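Local atomic coordinates of glycosyl hydrolase, family 38 (Enterococcus faecalis, PDB entry 5KBP), a protein that probably hydrolyses alpha-mannosidic linkages in glycans as a metal-binding alpha-mannosidase of glycoside hydrolase family 38. Residues L324-Y329 with V834-Q839; L560-T565 with L674-P679; E662-N667 with E773-Y778. All blocks are in the same frame, centred on the assembly; numbering follows the deposited sequence.

Contact 1 (L324-Y329 with V834-Q839); sequences LAAMAY and VKRQEQ
Helix segment 324-329 crosses strand 834-836 at 52°, with axes 7.1 Å apart at closest approach, and Ala326 and Lys835 are the residues whose CA atoms come nearest each other. The small Ala326 CB fits against the strand here, 4.0 Å from Val834 CG1, and Arg836 does the rest. Its chain runs extended from CG to NE, along Ala326 CB and past Tyr329 CB, and its side-on edge meets the Ala326 carbonyl: NE and NH2 each donate to Ala326 O at 3.0 Å, with the oxygen in the guanidinium plane. NE lies in the carbonyl plane, on a lone pair, whereas NH2 comes in tilted from it. Tyr329, with CG anti to its backbone N (chi1 173°), brings CD2 over the centre of one guanidinium face, 3.3 Å from Arg836 CZ; the two planes are 33° apart, so this is not a parallel stack. Two more bonds steady the group, NH2 to Glu330 in a salt bridge and NH1 to the Asn841 carbonyl. All three guanidinium nitrogens of this buried arginine are therefore engaged. The chemistry implies a rotationally fixed charge, probably offset by Glu330, that ties the middle-domain helix to the edge strand of the C-terminal beta sandwich domain.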
loop_
_atom_site.group_PDB
_atom_site.type_symbol
_atom_site.label_atom_id
_atom_site.label_comp_id
_atom_site.label_asym_id
_atom_site.label_seq_id
_atom_site.Cartn_x
_atom_site.Cartn_y
_atom_site.Cartn_z
ATOM N N LEU A 324 11.057 5.983 24.531
ATOM C CA LEU A 324 12.288 6.693 24.193
ATOM C C LEU A 324 12.020 8.172 23.941
ATOM O O LEU A 324 12.794 9.031 24.380
ATOM C CB LEU A 324 12.947 6.050 22.973
ATOM C CG LEU A 324 13.639 4.705 23.200
ATOM C CD1 LEU A 324 14.072 4.096 21.874
ATOM C CD2 LEU A 324 14.827 4.863 24.134
ATOM N N ALA A 325 10.927 8.488 23.241
ATOM C CA ALA A 325 10.586 9.885 23.002
ATOM C C ALA A 325 10.173 10.589 24.287
ATOM O O ALA A 325 10.420 11.791 24.438
ATOM C CB ALA A 325 9.476 9.987 21.958
ATOM N N ALA A 326 9.544 9.865 25.218
ATOM C CA ALA A 326 9.185 10.467 26.497
ATOM C C ALA A 326 10.429 10.831 27.299
ATOM O O ALA A 326 10.455 11.860 27.984
ATOM C CB ALA A 326 8.288 9.520 27.292
ATOM N N MET A 327 11.471 9.999 27.224
ATOM C CA MET A 327 12.726 10.329 27.892
ATOM C C MET A 327 13.475 11.426 27.146
ATOM O O MET A 327 14.087 12.301 27.770
ATOM C CB MET A 327 13.602 9.082 28.022
ATOM C CG MET A 327 12.996 7.963 28.850
ATOM S SD MET A 327 14.095 6.538 28.959
ATOM C CE MET A 327 13.059 5.377 29.847
ATOM N N ALA A 328 13.435 11.399 25.811
ATOM C CA ALA A 328 14.140 12.400 25.018
ATOM C C ALA A 328 13.567 13.798 25.206
ATOM O O ALA A 328 14.239 14.780 24.870
ATOM C CB ALA A 328 14.105 12.018 23.538
ATOM N N TYR A 329 12.343 13.911 25.724
ATOM C CA TYR A 329 11.783 15.224 26.023
ATOM C C TYR A 329 12.587 15.943 27.098
ATOM O O TYR A 329 12.618 17.179 27.128
ATOM C CB TYR A 329 10.319 15.083 26.448
ATOM C CG TYR A 329 9.690 16.367 26.941
ATOM C CD1 TYR A 329 9.108 17.261 26.053
ATOM C CD2 TYR A 329 9.673 16.682 28.294
ATOM C CE1 TYR A 329 8.532 18.436 26.498
ATOM C CE2 TYR A 329 9.100 17.854 28.748
ATOM C CZ TYR A 329 8.530 18.728 27.845
ATOM O OH TYR A 329 7.958 19.896 28.293
ATOM N N VAL A 834 4.268 4.257 28.348
ATOM C CA VAL A 834 5.010 5.416 28.838
ATOM C C VAL A 834 5.081 6.400 27.676
ATOM O O VAL A 834 5.770 6.140 26.683
ATOM C CB VAL A 834 6.421 5.067 29.337
ATOM C CG1 VAL A 834 7.250 6.336 29.509
ATOM C CG2 VAL A 834 6.347 4.315 30.652
ATOM N N LYS A 835 4.360 7.509 27.784
ATOM C CA LYS A 835 4.322 8.509 26.721
ATOM C C LYS A 835 4.002 9.857 27.359
ATOM O O LYS A 835 4.096 10.014 28.580
ATOM C CB LYS A 835 3.314 8.098 25.633
ATOM C CG LYS A 835 1.859 8.150 26.067
ATOM C CD LYS A 835 0.932 7.720 24.941
ATOM C CE LYS A 835 -0.518 8.016 25.275
ATOM N NZ LYS A 835 -0.770 9.481 25.362
ATOM N N ARG A 836 3.620 10.834 26.541
ATOM C CA ARG A 836 3.332 12.173 27.029
ATOM C C ARG A 836 2.044 12.701 26.414
ATOM O O ARG A 836 1.665 12.328 25.301
ATOM C CB ARG A 836 4.499 13.131 26.739
ATOM C CG ARG A 836 5.761 12.779 27.512
ATOM C CD ARG A 836 6.857 13.815 27.349
ATOM N NE ARG A 836 8.001 13.490 28.195
ATOM C CZ ARG A 836 8.166 13.938 29.436
ATOM N NH1 ARG A 836 7.263 14.743 29.980
ATOM N NH2 ARG A 836 9.239 13.585 30.132
ATOM N N GLN A 837 1.371 13.575 27.162
ATOM C CA GLN A 837 0.095 14.133 26.733
ATOM C C GLN A 837 0.303 15.146 25.610
ATOM O O GLN A 837 1.356 15.779 25.504
ATOM C CB GLN A 837 -0.619 14.782 27.921
ATOM C CG GLN A 837 -2.077 15.133 27.677
ATOM C CD GLN A 837 -2.817 15.459 28.958
ATOM O OE1 GLN A 837 -2.238 15.990 29.907
ATOM N NE2 GLN A 837 -4.103 15.132 28.998
ATOM N N GLU A 838 -0.733 15.308 24.778
ATOM C CA GLU A 838 -0.579 16.014 23.507
ATOM C C GLU A 838 -0.106 17.451 23.704
ATOM O O GLU A 838 0.893 17.873 23.110
ATOM C CB GLU A 838 -1.893 15.990 22.725
ATOM C CG GLU A 838 -2.093 14.739 21.885
ATOM C CD GLU A 838 -3.018 14.978 20.708
ATOM O OE1 GLU A 838 -2.891 14.261 19.694
ATOM O OE2 GLU A 838 -3.864 15.892 20.795
ATOM N N GLN A 839 -0.814 18.224 24.523
ATOM C CA GLN A 839 -0.501 19.639 24.683
ATOM C C GLN A 839 0.263 19.947 25.964
ATOM O O GLN A 839 1.184 20.768 25.943
ATOM C CB GLN A 839 -1.787 20.472 24.643
ATOM C CG GLN A 839 -2.536 20.377 23.321
ATOM C CD GLN A 839 -3.660 21.389 23.209
ATOM O OE1 GLN A 839 -3.440 22.540 22.829
ATOM N NE2 GLN A 839 -4.875 20.964 23.535
#

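Contact 2 (L560-T565 with L674-P679)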
loop_
_atom_site.group_PDB
_atom_site.type_symbol
_atom_site.label_atom_id
_atom_site.label_comp_id
_atom_site.label_asym_id
_atom_site.label_seq_id
_atom_site.Cartn_x
_atom_site.Cartn_y
_atom_site.Cartn_z
ATOM N N LEU A 560 6.885 -29.377 22.394
ATOM C CA LEU A 560 7.276 -28.916 21.060
ATOM C C LEU A 560 7.021 -29.999 20.010
ATOM O O LEU A 560 7.905 -30.373 19.236
ATOM C CB LEU A 560 8.738 -28.455 21.039
ATOM C CG LEU A 560 9.185 -27.584 19.863
ATOM C CD1 LEU A 560 8.541 -26.209 19.945
ATOM C CD2 LEU A 560 10.704 -27.476 19.810
ATOM N N THR A 561 5.793 -30.510 19.995
ATOM C CA THR A 561 5.349 -31.468 18.992
ATOM C C THR A 561 4.466 -30.751 17.979
ATOM O O THR A 561 3.547 -30.018 18.361
ATOM C CB THR A 561 4.587 -32.629 19.635
ATOM O OG1 THR A 561 5.475 -33.382 20.472
ATOM C CG2 THR A 561 4.004 -33.547 18.570
ATOM N N PHE A 562 4.747 -30.960 16.698
ATOM C CA PHE A 562 4.033 -30.286 15.622
ATOM C C PHE A 562 2.938 -31.185 15.063
ATOM O O PHE A 562 3.116 -32.402 14.943
ATOM C CB PHE A 562 4.999 -29.865 14.513
ATOM C CG PHE A 562 6.025 -28.866 14.961
ATOM C CD1 PHE A 562 5.698 -27.525 15.075
ATOM C CD2 PHE A 562 7.312 -29.267 15.278
ATOM C CE1 PHE A 562 6.639 -26.601 15.493
ATOM C CE2 PHE A 562 8.256 -28.348 15.696
ATOM C CZ PHE A 562 7.918 -27.014 15.803
ATOM N N GLU A 563 1.805 -30.575 14.723
ATOM C CA GLU A 563 0.632 -31.297 14.254
ATOM C C GLU A 563 0.006 -30.532 13.100
ATOM O O GLU A 563 -0.289 -29.340 13.231
ATOM C CB GLU A 563 -0.391 -31.477 15.381
ATOM C CG GLU A 563 -1.685 -32.151 14.958
ATOM C CD GLU A 563 -2.827 -31.854 15.909
ATOM O OE1 GLU A 563 -3.427 -30.763 15.798
ATOM O OE2 GLU A 563 -3.119 -32.705 16.774
ATOM N N ASP A 564 -0.196 -31.214 11.976
ATOM C CA ASP A 564 -0.815 -30.622 10.799
ATOM C C ASP A 564 -2.065 -31.408 10.438
ATOM O O ASP A 564 -2.030 -32.642 10.356
ATOM C CB ASP A 564 0.152 -30.594 9.613
ATOM C CG ASP A 564 -0.451 -29.928 8.390
ATOM O OD1 ASP A 564 -0.372 -28.685 8.287
ATOM O OD2 ASP A 564 -1.006 -30.645 7.532
ATOM N N THR A 565 -3.168 -30.692 10.236
ATOM C CA THR A 565 -4.421 -31.279 9.790
ATOM C C THR A 565 -4.958 -30.470 8.620
ATOM O O THR A 565 -4.525 -29.343 8.368
ATOM C CB THR A 565 -5.474 -31.322 10.911
ATOM O OG1 THR A 565 -5.910 -29.992 11.209
ATOM C CG2 THR A 565 -4.900 -31.954 12.170
ATOM N N LEU A 674 -1.281 -25.743 10.821
ATOM C CA LEU A 674 -0.132 -26.277 11.541
ATOM C C LEU A 674 -0.089 -25.683 12.942
ATOM O O LEU A 674 -0.169 -24.461 13.105
ATOM C CB LEU A 674 1.170 -25.970 10.801
ATOM C CG LEU A 674 2.450 -26.451 11.487
ATOM C CD1 LEU A 674 2.542 -27.972 11.462
ATOM C CD2 LEU A 674 3.672 -25.818 10.843
ATOM N N ARG A 675 0.039 -26.548 13.946
ATOM C CA ARG A 675 0.096 -26.126 15.336
ATOM C C ARG A 675 1.294 -26.773 16.018
ATOM O O ARG A 675 1.885 -27.732 15.513
ATOM C CB ARG A 675 -1.187 -26.497 16.098
ATOM C CG ARG A 675 -2.463 -26.386 15.282
ATOM C CD ARG A 675 -3.480 -27.420 15.739
ATOM N NE ARG A 675 -4.230 -26.992 16.916
ATOM C CZ ARG A 675 -4.969 -27.808 17.663
ATOM N NH1 ARG A 675 -5.045 -29.098 17.362
ATOM N NH2 ARG A 675 -5.625 -27.338 18.714
ATOM N N VAL A 676 1.646 -26.229 17.181
ATOM C CA VAL A 676 2.681 -26.784 18.043
ATOM C C VAL A 676 2.038 -27.152 19.373
ATOM O O VAL A 676 1.202 -26.405 19.898
ATOM C CB VAL A 676 3.857 -25.801 18.235
ATOM C CG1 VAL A 676 3.370 -24.463 18.779
ATOM C CG2 VAL A 676 4.923 -26.404 19.141
ATOM N N LEU A 677 2.409 -28.312 19.908
ATOM C CA LEU A 677 1.749 -28.889 21.070
ATOM C C LEU A 677 2.659 -28.828 22.290
ATOM O O LEU A 677 3.878 -29.002 22.180
ATOM C CB LEU A 677 1.340 -30.340 20.798
ATOM C CG LEU A 677 -0.049 -30.608 20.206
ATOM C CD1 LEU A 677 -0.329 -29.732 18.991
ATOM C CD2 LEU A 677 -0.196 -32.080 19.847
ATOM N N PHE A 678 2.056 -28.584 23.453
ATOM C CA PHE A 678 2.778 -28.550 24.725
ATOM C C PHE A 678 1.962 -29.285 25.776
ATOM O O PHE A 678 1.162 -28.678 26.500
ATOM C CB PHE A 678 3.063 -27.116 25.171
ATOM C CG PHE A 678 4.017 -26.379 24.282
ATOM C CD1 PHE A 678 5.384 -26.561 24.412
ATOM C CD2 PHE A 678 3.551 -25.496 23.324
ATOM C CE1 PHE A 678 6.269 -25.881 23.598
ATOM C CE2 PHE A 678 4.429 -24.811 22.507
ATOM C CZ PHE A 678 5.790 -25.006 22.644
ATOM N N PRO A 679 2.132 -30.602 25.887
ATOM C CA PRO A 679 1.422 -31.356 26.932
ATOM C C PRO A 679 1.885 -30.937 28.319
ATOM O O PRO A 679 3.048 -31.120 28.688
ATOM C CB PRO A 679 1.788 -32.814 26.624
ATOM C CG PRO A 679 2.198 -32.813 25.189
ATOM C CD PRO A 679 2.866 -31.490 24.970
#
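Phe562 and Val676 face each other as a non-hydrogen-bonded pair in an antiparallel arrangement whose strand directions differ by 141°, a marked twist. The backbone bonds come first. Glu563 and Arg675 exchange a pair, Glu563 N to Arg675 O at 3.0 Å and Arg675 N to Glu563 O at 2.9 Å, and Thr561 exchanges another with Leu677. There the pattern is disturbed: Leu677 O takes Thr561 N at 3.3 Å and also, weakly, Leu560 N at 3.0 Å. Leu560 and Thr561 thus sit together opposite Leu677, with Leu560 at positive phi (61°), which is a G1 beta bulge.

The charged pair lies on the face carrying Thr561 and Leu677. Glu563 reaches out extended while Arg675, bent at chi2 and chi3, curls alongside it, so that Arg675 NH1 meets Glu563 OE1 at 2.8 Å on the syn lone pair, close to the guanidinium plane. Arg675 NH2 has a second acid in Glu739. Asp564, on the other face, turns instead to His672 and Arg637.

Apolar contacts dominate the rest of that other face. Leu560 CD1 lies 3.7 Å from Val676 CG2 and 4.0 Å from Phe678 CZ, and Phe562 runs beside Val676, Phe562 CE1 to Val676 CB at 4.0 Å. Tyr778 and strand 641-653 cover this layer from a second sheet. One face mainly polar, though it also holds Leu677, and one mainly apolar, with Asp564 toward one end, pressed on another sheet, mark this as a layer of a beta sandwich, consistent with the galactose mutarotase-like fold of the family's C-terminal domain.

Contact 3 (E662-N667 with E773-Y778)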
loop_
_atom_site.group_PDB
_atom_site.type_symbol
_atom_site.label_atom_id
_atom_site.label_comp_id
_atom_site.label_asym_id
_atom_site.label_seq_id
_atom_site.Cartn_x
_atom_site.Cartn_y
_atom_site.Cartn_z
ATOM N N GLU A 662 12.054 -20.680 17.773
ATOM C CA GLU A 662 11.953 -19.942 16.514
ATOM C C GLU A 662 11.777 -20.969 15.400
ATOM O O GLU A 662 12.753 -21.570 14.943
ATOM C CB GLU A 662 13.180 -19.069 16.281
ATOM C CG GLU A 662 12.871 -17.741 15.608
ATOM C CD GLU A 662 14.105 -16.887 15.394
ATOM O OE1 GLU A 662 14.706 -16.970 14.303
ATOM O OE2 GLU A 662 14.477 -16.136 16.319
ATOM N N THR A 663 10.534 -21.170 14.973
ATOM C CA THR A 663 10.204 -22.153 13.951
ATOM C C THR A 663 10.054 -21.461 12.602
ATOM O O THR A 663 9.334 -20.464 12.489
ATOM C CB THR A 663 8.916 -22.898 14.308
ATOM O OG1 THR A 663 9.090 -23.596 15.548
ATOM C CG2 THR A 663 8.553 -23.892 13.217
ATOM N N THR A 664 10.733 -21.989 11.587
ATOM C CA THR A 664 10.687 -21.446 10.237
ATOM C C THR A 664 10.246 -22.524 9.258
ATOM O O THR A 664 10.716 -23.665 9.322
ATOM C CB THR A 664 12.049 -20.889 9.805
ATOM O OG1 THR A 664 13.035 -21.927 9.872
ATOM C CG2 THR A 664 12.466 -19.740 10.705
ATOM N N ILE A 665 9.337 -22.159 8.352
ATOM C CA ILE A 665 8.836 -23.063 7.324
ATOM C C ILE A 665 8.768 -22.316 6.000
ATOM O O ILE A 665 8.719 -21.084 5.952
ATOM C CB ILE A 665 7.441 -23.643 7.664
ATOM C CG1 ILE A 665 6.393 -22.530 7.695
ATOM C CG2 ILE A 665 7.467 -24.393 8.989
ATOM C CD1 ILE A 665 4.967 -23.025 7.822
ATOM N N ASN A 666 8.765 -23.084 4.913
ATOM C CA ASN A 666 8.491 -22.575 3.573
ATOM C C ASN A 666 7.158 -23.181 3.138
ATOM O O ASN A 666 7.106 -24.205 2.454
ATOM C CB ASN A 666 9.619 -22.915 2.600
ATOM C CG ASN A 666 9.367 -22.375 1.207
ATOM O OD1 ASN A 666 8.617 -21.414 1.029
ATOM N ND2 ASN A 666 9.992 -22.990 0.212
ATOM N N ASN A 667 6.073 -22.535 3.549
ATOM C CA ASN A 667 4.732 -23.087 3.385
ATOM C C ASN A 667 4.358 -23.108 1.909
ATOM O O ASN A 667 4.005 -22.081 1.326
ATOM C CB ASN A 667 3.728 -22.279 4.197
ATOM C CG ASN A 667 2.337 -22.872 4.155
ATOM O OD1 ASN A 667 1.358 -22.175 3.886
ATOM N ND2 ASN A 667 2.243 -24.170 4.406
ATOM N N GLU A 773 7.717 -18.010 2.934
ATOM C CA GLU A 773 8.555 -18.147 4.117
ATOM C C GLU A 773 7.876 -17.530 5.334
ATOM O O GLU A 773 7.292 -16.445 5.256
ATOM C CB GLU A 773 9.909 -17.473 3.885
ATOM C CG GLU A 773 10.719 -18.046 2.731
ATOM C CD GLU A 773 11.702 -19.111 3.177
ATOM O OE1 GLU A 773 12.109 -19.940 2.336
ATOM O OE2 GLU A 773 12.067 -19.118 4.371
ATOM N N TYR A 774 7.965 -18.225 6.467
ATOM C CA TYR A 774 7.375 -17.755 7.712
ATOM C C TYR A 774 8.281 -18.117 8.878
ATOM O O TYR A 774 8.944 -19.157 8.871
ATOM C CB TYR A 774 5.976 -18.346 7.939
ATOM C CG TYR A 774 4.904 -17.712 7.085
ATOM C CD1 TYR A 774 4.633 -18.186 5.809
ATOM C CD2 TYR A 774 4.165 -16.634 7.554
ATOM C CE1 TYR A 774 3.656 -17.605 5.024
ATOM C CE2 TYR A 774 3.184 -16.047 6.777
ATOM C CZ TYR A 774 2.935 -16.536 5.514
ATOM O OH TYR A 774 1.960 -15.953 4.737
ATOM N N THR A 775 8.302 -17.242 9.880
ATOM C CA THR A 775 9.070 -17.452 11.102
ATOM C C THR A 775 8.164 -17.172 12.290
ATOM O O THR A 775 7.652 -16.057 12.431
ATOM C CB THR A 775 10.306 -16.551 11.149
ATOM O OG1 THR A 775 11.160 -16.845 10.037
ATOM C CG2 THR A 775 11.071 -16.767 12.446
ATOM N N PHE A 776 7.970 -18.176 13.140
ATOM C CA PHE A 776 7.104 -18.074 14.307
ATOM C C PHE A 776 7.965 -18.031 15.562
ATOM O O PHE A 776 8.760 -18.946 15.805
ATOM C CB PHE A 776 6.124 -19.245 14.364
ATOM C CG PHE A 776 5.444 -19.527 13.055
ATOM C CD1 PHE A 776 4.400 -18.732 12.618
ATOM C CD2 PHE A 776 5.852 -20.586 12.261
ATOM C CE1 PHE A 776 3.775 -18.985 11.410
ATOM C CE2 PHE A 776 5.230 -20.847 11.054
ATOM C CZ PHE A 776 4.190 -20.045 10.629
ATOM N N LYS A 777 7.804 -16.973 16.353
ATOM C CA LYS A 777 8.556 -16.781 17.587
ATOM C C LYS A 777 7.642 -17.050 18.774
ATOM O O LYS A 777 6.589 -16.417 18.909
ATOM C CB LYS A 777 9.136 -15.368 17.662
ATOM C CG LYS A 777 10.182 -15.071 16.599
ATOM C CD LYS A 777 10.761 -13.676 16.773
ATOM C CE LYS A 777 11.813 -13.381 15.717
ATOM N NZ LYS A 777 12.391 -12.018 15.871
ATOM N N TYR A 778 8.049 -17.982 19.630
ATOM C CA TYR A 778 7.282 -18.353 20.811
ATOM C C TYR A 778 8.252 -18.941 21.832
ATOM O O TYR A 778 9.437 -19.131 21.550
ATOM C CB TYR A 778 6.149 -19.323 20.451
ATOM C CG TYR A 778 6.584 -20.571 19.710
ATOM C CD1 TYR A 778 6.928 -20.523 18.363
ATOM C CD2 TYR A 778 6.628 -21.802 20.350
ATOM C CE1 TYR A 778 7.319 -21.660 17.683
ATOM C CE2 TYR A 778 7.017 -22.946 19.676
ATOM C CZ TYR A 778 7.362 -22.869 18.342
ATOM O OH TYR A 778 7.749 -24.003 17.664
#
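Thr663 and Phe776 form a hydrogen-bonded pair between two antiparallel strands in the interior of the nine-stranded second sheet of the mutarotase-like beta sandwich; the strand directions differ by 164°. Phe776 N donates to Thr663 O at 2.7 Å, almost straight, and Ile665 with Tyr774 repeats the reciprocal pattern two residues on.

The Phe776 side chain is worth following outward. Its CB stands 3.9 Å from Thr663 O; CG, anti to the carbonyl carbon (chi1 -47°), starts a ring that runs toward Ile665. CD2 comes within 3.5 Å of that same Thr663 oxygen, set obliquely to the ring. Farther out, CE2 meets Ile665 CG1 and CD1, the latter at 3.9 Å, with the methyl at the ring edge and near its plane. CZ, at the tip, is 4.2 Å from the same CD1. Val304 and Gln308 of helix 304-332 also touch this ring.

The reverse face is more polar and lies nearer solvent. Thr664 and Thr775 run side by side there, CG2 of the first 3.2 Å from OG1 of the second, and the Glu662 chain packs on Thr775 with CG to CG2 at 3.8 Å. Back on the Phe776 face, Tyr778 crosses toward Thr663, its ring edge toward that residue, and Tyr778 OH forms a short hydrogen bond of 2.5 Å to Thr663 OG1, which is also bonded to Thr648 OG1.

In the fold
Contacts 2 and 3 belong to the two facing sheets of one sandwich, with centres 13 Å apart. Tyr778 of contact 3 lies between them: its OH is 3.3 Å from Leu560 CD1, and Phe562 CZ reaches Thr663 OG1 at 3.6 Å. Strand 659-667 is followed, after a short connection, by strand 672-679, so the chain passes from contact 3 to contact 2. Contact 1 closes a longer loop that contains both, its centre 42 Å from that of contact 2 and 35 Å from that of contact 3, yet helix 304-332 joins contacts 1 and 3: its start touches Phe776, its later part Arg836. All lie away from Phe253 and Tyr256, seen to bind calcium in this protein though none is bound to this chain.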